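Local coordinates for protein synthesis inhibitor I (Hordeum vulgare, PDB 4FBH) that belongs to the ribosome-inactivating proteins, inhibitors of protein synthesis, and holds adenosine monophosphate in a pocket, at residues T15-V20 against H65-A70; N36-P41 against P49-V54. All coordinates share one frame; numbering follows the deposited sequence.

Interaction 1. Residues T15-V20 against H65-A70; sequences TATFNV and HVVLKA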
loop_
_atom_site.group_PDB
_atom_site.type_symbol
_atom_site.label_atom_id
_atom_site.label_comp_id
_atom_site.label_asym_id
_atom_site.label_seq_id
_atom_site.Cartn_x
_atom_site.Cartn_y
_atom_site.Cartn_z
ATOM N N THR A 15 2.758 14.211 1.913
ATOM C CA THR A 15 1.750 14.020 0.880
ATOM C C THR A 15 2.438 13.685 -0.436
ATOM O O THR A 15 3.331 14.402 -0.858
ATOM C CB THR A 15 0.867 15.273 0.720
ATOM O OG1 THR A 15 0.127 15.496 1.926
ATOM C CG2 THR A 15 -0.113 15.109 -0.427
ATOM N N ALA A 16 2.050 12.577 -1.064
ATOM C CA ALA A 16 2.582 12.226 -2.378
ATOM C C ALA A 16 1.505 12.387 -3.433
ATOM O O ALA A 16 0.400 11.882 -3.283
ATOM C CB ALA A 16 3.114 10.812 -2.384
ATOM N N THR A 17 1.840 13.072 -4.519
ATOM C CA THR A 17 0.871 13.424 -5.539
ATOM C C THR A 17 1.207 12.748 -6.860
ATOM O O THR A 17 2.374 12.637 -7.215
ATOM C CB THR A 17 0.814 14.952 -5.710
ATOM O OG1 THR A 17 0.389 15.542 -4.476
ATOM C CG2 THR A 17 -0.157 15.353 -6.807
ATOM N N PHE A 18 0.185 12.263 -7.569
ATOM C CA PHE A 18 0.382 11.698 -8.891
ATOM C C PHE A 18 -0.725 12.134 -9.847
ATOM O O PHE A 18 -1.900 12.106 -9.514
ATOM C CB PHE A 18 0.468 10.182 -8.834
ATOM C CG PHE A 18 0.759 9.534 -10.163
ATOM C CD1 PHE A 18 1.926 9.836 -10.863
ATOM C CD2 PHE A 18 -0.123 8.616 -10.712
ATOM C CE1 PHE A 18 2.198 9.233 -12.087
ATOM C CE2 PHE A 18 0.147 8.011 -11.935
ATOM C CZ PHE A 18 1.306 8.323 -12.621
ATOM N N ASN A 19 -0.336 12.560 -11.041
ATOM C CA ASN A 19 -1.308 12.836 -12.080
ATOM C C ASN A 19 -1.481 11.596 -12.941
ATOM O O ASN A 19 -0.505 11.036 -13.445
ATOM C CB ASN A 19 -0.872 14.025 -12.938
ATOM C CG ASN A 19 -1.961 14.472 -13.893
ATOM O OD1 ASN A 19 -2.341 13.739 -14.802
ATOM N ND2 ASN A 19 -2.483 15.671 -13.678
ATOM N N VAL A 20 -2.731 11.180 -13.102
ATOM C CA VAL A 20 -3.099 9.970 -13.833
ATOM C C VAL A 20 -2.578 9.950 -15.281
ATOM O O VAL A 20 -2.310 8.886 -15.846
ATOM C CB VAL A 20 -4.646 9.797 -13.788
ATOM C CG1 VAL A 20 -5.152 8.902 -14.894
ATOM C CG2 VAL A 20 -5.072 9.276 -12.424
ATOM N N HIS A 65 -0.767 10.957 3.043
ATOM C CA HIS A 65 -1.772 11.103 2.007
ATOM C C HIS A 65 -1.155 10.889 0.629
ATOM O O HIS A 65 -0.017 11.299 0.356
ATOM C CB HIS A 65 -2.436 12.483 2.065
ATOM C CG HIS A 65 -3.264 12.710 3.288
ATOM N ND1 HIS A 65 -4.040 13.834 3.460
ATOM C CD2 HIS A 65 -3.435 11.961 4.404
ATOM C CE1 HIS A 65 -4.657 13.767 4.626
ATOM N NE2 HIS A 65 -4.306 12.641 5.220
ATOM N N VAL A 66 -1.918 10.235 -0.230
ATOM C CA VAL A 66 -1.610 10.169 -1.644
ATOM C C VAL A 66 -2.745 10.923 -2.306
ATOM O O VAL A 66 -3.923 10.685 -1.993
ATOM C CB VAL A 66 -1.580 8.714 -2.158
ATOM C CG1 VAL A 66 -1.610 8.669 -3.668
ATOM C CG2 VAL A 66 -0.358 7.990 -1.641
ATOM N N VAL A 67 -2.395 11.861 -3.183
ATOM C CA VAL A 67 -3.385 12.600 -3.951
ATOM C C VAL A 67 -3.269 12.195 -5.418
ATOM O O VAL A 67 -2.193 12.294 -6.020
ATOM C CB VAL A 67 -3.192 14.132 -3.818
ATOM C CG1 VAL A 67 -4.228 14.877 -4.649
ATOM C CG2 VAL A 67 -3.247 14.558 -2.363
ATOM N N LEU A 68 -4.375 11.717 -5.974
ATOM C CA LEU A 68 -4.442 11.318 -7.373
ATOM C C LEU A 68 -5.335 12.313 -8.092
ATOM O O LEU A 68 -6.463 12.558 -7.678
ATOM C CB LEU A 68 -5.012 9.900 -7.522
ATOM C CG LEU A 68 -4.108 8.780 -6.997
ATOM C CD1 LEU A 68 -4.842 7.453 -6.846
ATOM C CD2 LEU A 68 -2.911 8.623 -7.922
ATOM N N LYS A 69 -4.807 12.901 -9.158
ATOM C CA LYS A 69 -5.520 13.917 -9.913
ATOM C C LYS A 69 -5.832 13.334 -11.267
ATOM O O LYS A 69 -4.931 12.877 -11.959
ATOM C CB LYS A 69 -4.658 15.174 -10.077
ATOM C CG LYS A 69 -4.404 15.953 -8.787
ATOM C CD LYS A 69 -3.754 17.299 -9.085
ATOM C CE LYS A 69 -3.725 18.201 -7.852
ATOM N NZ LYS A 69 -3.183 19.575 -8.135
ATOM N N ALA A 70 -7.109 13.332 -11.637
ATOM C CA ALA A 70 -7.530 12.786 -12.922
ATOM C C ALA A 70 -7.183 13.750 -14.046
ATOM O O ALA A 70 -7.206 13.384 -15.223
ATOM C CB ALA A 70 -9.022 12.493 -12.915
#
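Ala16 O is gripped twice: the N-H of Val67 reaches it at 2.8 Å in a good hydrogen bond, and the CA-H of Val66 adds a weaker C-H...O contact with Val66 CA at 3.1 Å. Val67 O is held in the same way, by Phe18 N at 2.8 Å and by the CA-H of Thr17. Ala16 and Phe18 each bond to the two residues flanking their opposite numbers, Val66 and Leu68, as in parallel strands; Val20 adds one more bond, from its N to Lys69 O (3.0 Å), which runs almost straight, at 177°, just past the end of the strand 15-19.

The strands 15-19 and 63-69 belong to a beta-alpha-beta crossover, with helix 24-38 in the connection and packed on the sheet; 15-19 is the sheet's edge strand in this chain. Ala16, Phe18, Val66 and Leu68 line the face under that helix and helix 135-146, so small and apolar groups suit it. Phe18 holds CG anti to its N (chi1 -176°), which carries the ring away from strand 65-69 while CB stays 3.8 Å from Leu68 CD2. That methyl lies in the ring plane at its edge, and Tyr27 and Phe30 of helix 24-38 also meet the ring.

Across the sheet, Thr15, Thr17, Asn19 and Lys69 form a more exposed surface beside Val67; the beta-branched residues suit the extended backbone. Thr15 CG2 touches Val67 CG2 at 3.7 Å, and Thr17 lies alongside Val67 pointing the same way, OG1 3.9 Å from Val67 CB. Lys69 stands extended away from the neighbouring strand; Asn19 instead turns OD1 to the backbone N of Gln21, and His65 on the same face sends NE2 to Val9 O.

Interaction 2. Residues N36-P41 against P49-V54; sequences NKLRNP and PVLPPV
Pro49 meets the guanidinium of Arg39 at its edge, with Pro49 CB close to the plane and 4.0 Å from Arg39 NE. Over the centre of one face sits Asn36 OD1, 3.5 Å above the plane, where its partial negative charge probably suits the cation. The aliphatic root of the arginine does the apolar work: Arg39 CB touches Pro49 CB at 3.6 Å, the two side chains meeting at about a right angle, and a bend at chi3 (46°) turns the charged end back toward Asn36.

The other flat group, the amide of Asn40, is pinned at both ends. ND2 gives a hydrogen bond to Ala271 O and another to a water at 3.0 Å, which in turn donates to Leu51 O; OD1 accepts from Ala42 N, closing an Asx turn. Such double use fixes which way the amide is flipped and is consistent with a buried asparagine here, since its donor and acceptor ends both find partners. Asn40 CB lies against Val50 O, and chi1 of -171° sets CG anti to the backbone N, sending the amide on toward Pro52, with ND2 near Pro52 CA. Val50 O also takes the one backbone bond across the contact, from Asn40 N at 2.9 Å (166°).

At the helix end, Leu38 CB packs on Leu51 CD2 at 3.7 Å. Pro52 has no N-H to offer, and its ring CD lies 3.4 Å from Leu38 O.

The short hairpin of strands 44-45 and 48-49 joins the two segments, its Phe44 and Ser45 touching Arg39 and Val50. Leu257 bonds to the backbone of Pro49 and Leu51, while helix 268-277 packs Phe275 against Asn40 and Ala271 against Pro53.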
loop_
_atom_site.group_PDB
_atom_site.type_symbol
_atom_site.label_atom_id
_atom_site.label_comp_id
_atom_site.label_asym_id
_atom_site.label_seq_id
_atom_site.Cartn_x
_atom_site.Cartn_y
_atom_site.Cartn_z
ATOM N N ASN A 36 11.013 5.829 0.001
ATOM C CA ASN A 36 12.092 6.555 0.685
ATOM C C ASN A 36 11.617 7.328 1.900
ATOM O O ASN A 36 12.334 7.456 2.878
ATOM C CB ASN A 36 12.852 7.509 -0.249
ATOM C CG ASN A 36 13.923 8.294 0.492
ATOM O OD1 ASN A 36 14.909 7.721 0.960
ATOM N ND2 ASN A 36 13.722 9.603 0.628
ATOM N N LYS A 37 10.395 7.831 1.839
ATOM C CA LYS A 37 9.874 8.615 2.942
ATOM C C LYS A 37 9.287 7.768 4.078
ATOM O O LYS A 37 9.143 8.255 5.191
ATOM C CB LYS A 37 8.861 9.655 2.447
ATOM C CG LYS A 37 9.496 10.910 1.874
ATOM C CD LYS A 37 8.439 11.947 1.569
ATOM C CE LYS A 37 9.016 13.148 0.859
ATOM N NZ LYS A 37 7.929 14.003 0.310
ATOM N N LEU A 38 8.962 6.511 3.792
ATOM C CA LEU A 38 8.385 5.611 4.790
ATOM C C LEU A 38 9.466 4.821 5.527
ATOM O O LEU A 38 9.235 4.319 6.621
ATOM C CB LEU A 38 7.409 4.627 4.130
ATOM C CG LEU A 38 6.039 5.117 3.659
ATOM C CD1 LEU A 38 5.290 4.011 2.921
ATOM C CD2 LEU A 38 5.229 5.618 4.823
ATOM N N ARG A 39 10.638 4.712 4.911
ATOM C CA ARG A 39 11.711 3.862 5.418
ATOM C C ARG A 39 12.128 4.224 6.837
ATOM O O ARG A 39 12.043 5.373 7.246
ATOM C CB ARG A 39 12.941 3.928 4.510
ATOM C CG ARG A 39 13.730 5.245 4.662
ATOM C CD ARG A 39 15.192 5.151 4.202
ATOM N NE ARG A 39 15.366 4.479 2.913
ATOM C CZ ARG A 39 16.401 4.682 2.094
ATOM N NH1 ARG A 39 17.362 5.555 2.414
ATOM N NH2 ARG A 39 16.475 4.019 0.943
ATOM N N ASN A 40 12.547 3.214 7.594
ATOM C CA ASN A 40 13.313 3.441 8.807
ATOM C C ASN A 40 14.745 3.673 8.345
ATOM O O ASN A 40 15.387 2.742 7.863
ATOM C CB ASN A 40 13.244 2.222 9.736
ATOM C CG ASN A 40 13.854 2.489 11.101
ATOM O OD1 ASN A 40 14.727 3.344 11.239
ATOM N ND2 ASN A 40 13.386 1.758 12.125
ATOM N N PRO A 41 15.248 4.916 8.489
ATOM C CA PRO A 41 16.560 5.288 7.934
ATOM C C PRO A 41 17.673 4.408 8.496
ATOM O O PRO A 41 18.688 4.226 7.842
ATOM C CB PRO A 41 16.754 6.741 8.394
ATOM C CG PRO A 41 15.414 7.222 8.817
ATOM C CD PRO A 41 14.648 6.004 9.282
ATOM N N PRO A 49 14.650 -0.899 1.862
ATOM C CA PRO A 49 14.154 -0.220 3.069
ATOM C C PRO A 49 13.212 -1.115 3.891
ATOM O O PRO A 49 12.568 -2.004 3.342
ATOM C CB PRO A 49 13.388 0.977 2.503
ATOM C CG PRO A 49 12.999 0.562 1.116
ATOM C CD PRO A 49 14.133 -0.286 0.624
ATOM N N VAL A 50 13.139 -0.879 5.195
ATOM C CA VAL A 50 12.252 -1.637 6.053
ATOM C C VAL A 50 11.431 -0.625 6.819
ATOM O O VAL A 50 11.966 0.381 7.264
ATOM C CB VAL A 50 13.038 -2.526 7.057
ATOM C CG1 VAL A 50 12.089 -3.307 7.952
ATOM C CG2 VAL A 50 13.958 -3.461 6.315
ATOM N N LEU A 51 10.129 -0.871 6.958
ATOM C CA LEU A 51 9.301 0.038 7.727
ATOM C C LEU A 51 9.659 -0.019 9.216
ATOM O O LEU A 51 10.177 -1.030 9.711
ATOM C CB LEU A 51 7.814 -0.270 7.520
ATOM C CG LEU A 51 7.152 0.097 6.189
ATOM C CD1 LEU A 51 5.909 -0.769 5.949
ATOM C CD2 LEU A 51 6.796 1.578 6.156
ATOM N N PRO A 52 9.376 1.070 9.941
ATOM C CA PRO A 52 9.441 0.997 11.402
ATOM C C PRO A 52 8.299 0.132 11.929
ATOM O O PRO A 52 7.304 -0.062 11.222
ATOM C CB PRO A 52 9.241 2.452 11.829
ATOM C CG PRO A 52 8.475 3.070 10.715
ATOM C CD PRO A 52 8.968 2.405 9.467
ATOM N N PRO A 53 8.433 -0.391 13.158
ATOM C CA PRO A 53 7.342 -1.195 13.714
ATOM C C PRO A 53 6.087 -0.364 13.920
ATOM O O PRO A 53 6.170 0.853 14.080
ATOM C CB PRO A 53 7.901 -1.650 15.074
ATOM C CG PRO A 53 9.383 -1.622 14.897
ATOM C CD PRO A 53 9.629 -0.411 14.019
ATOM N N VAL A 54 4.933 -1.017 13.885
ATOM C CA VAL A 54 3.712 -0.442 14.420
ATOM C C VAL A 54 3.937 -0.121 15.911
ATOM O O VAL A 54 4.418 -0.964 16.660
ATOM C CB VAL A 54 2.552 -1.450 14.304
ATOM C CG1 VAL A 54 1.269 -0.860 14.856
ATOM C CG2 VAL A 54 2.383 -1.912 12.865
HETATM O O HOH W 1 12.493 -0.987 11.399
#

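Helix 24-38 ties the two contacts together: it follows strand 15-19 of interaction 1, covers the apolar face of that strand pair through Phe30, and ends in interaction 2, where 36-41 meets 49-54. The chain then continues from 49-54 into strand 63-69, so interaction 2 falls within the connection between the two parallel strands. Their centres are 21 Å apart, and their nearest atoms come within about 5 Å without touching. Neither contact supplies a residue of the adenosine monophosphate pocket, and both stand back from it: the side chain of Leu51 is about 9 Å from the nucleotide and that of Val66 about 12 Å.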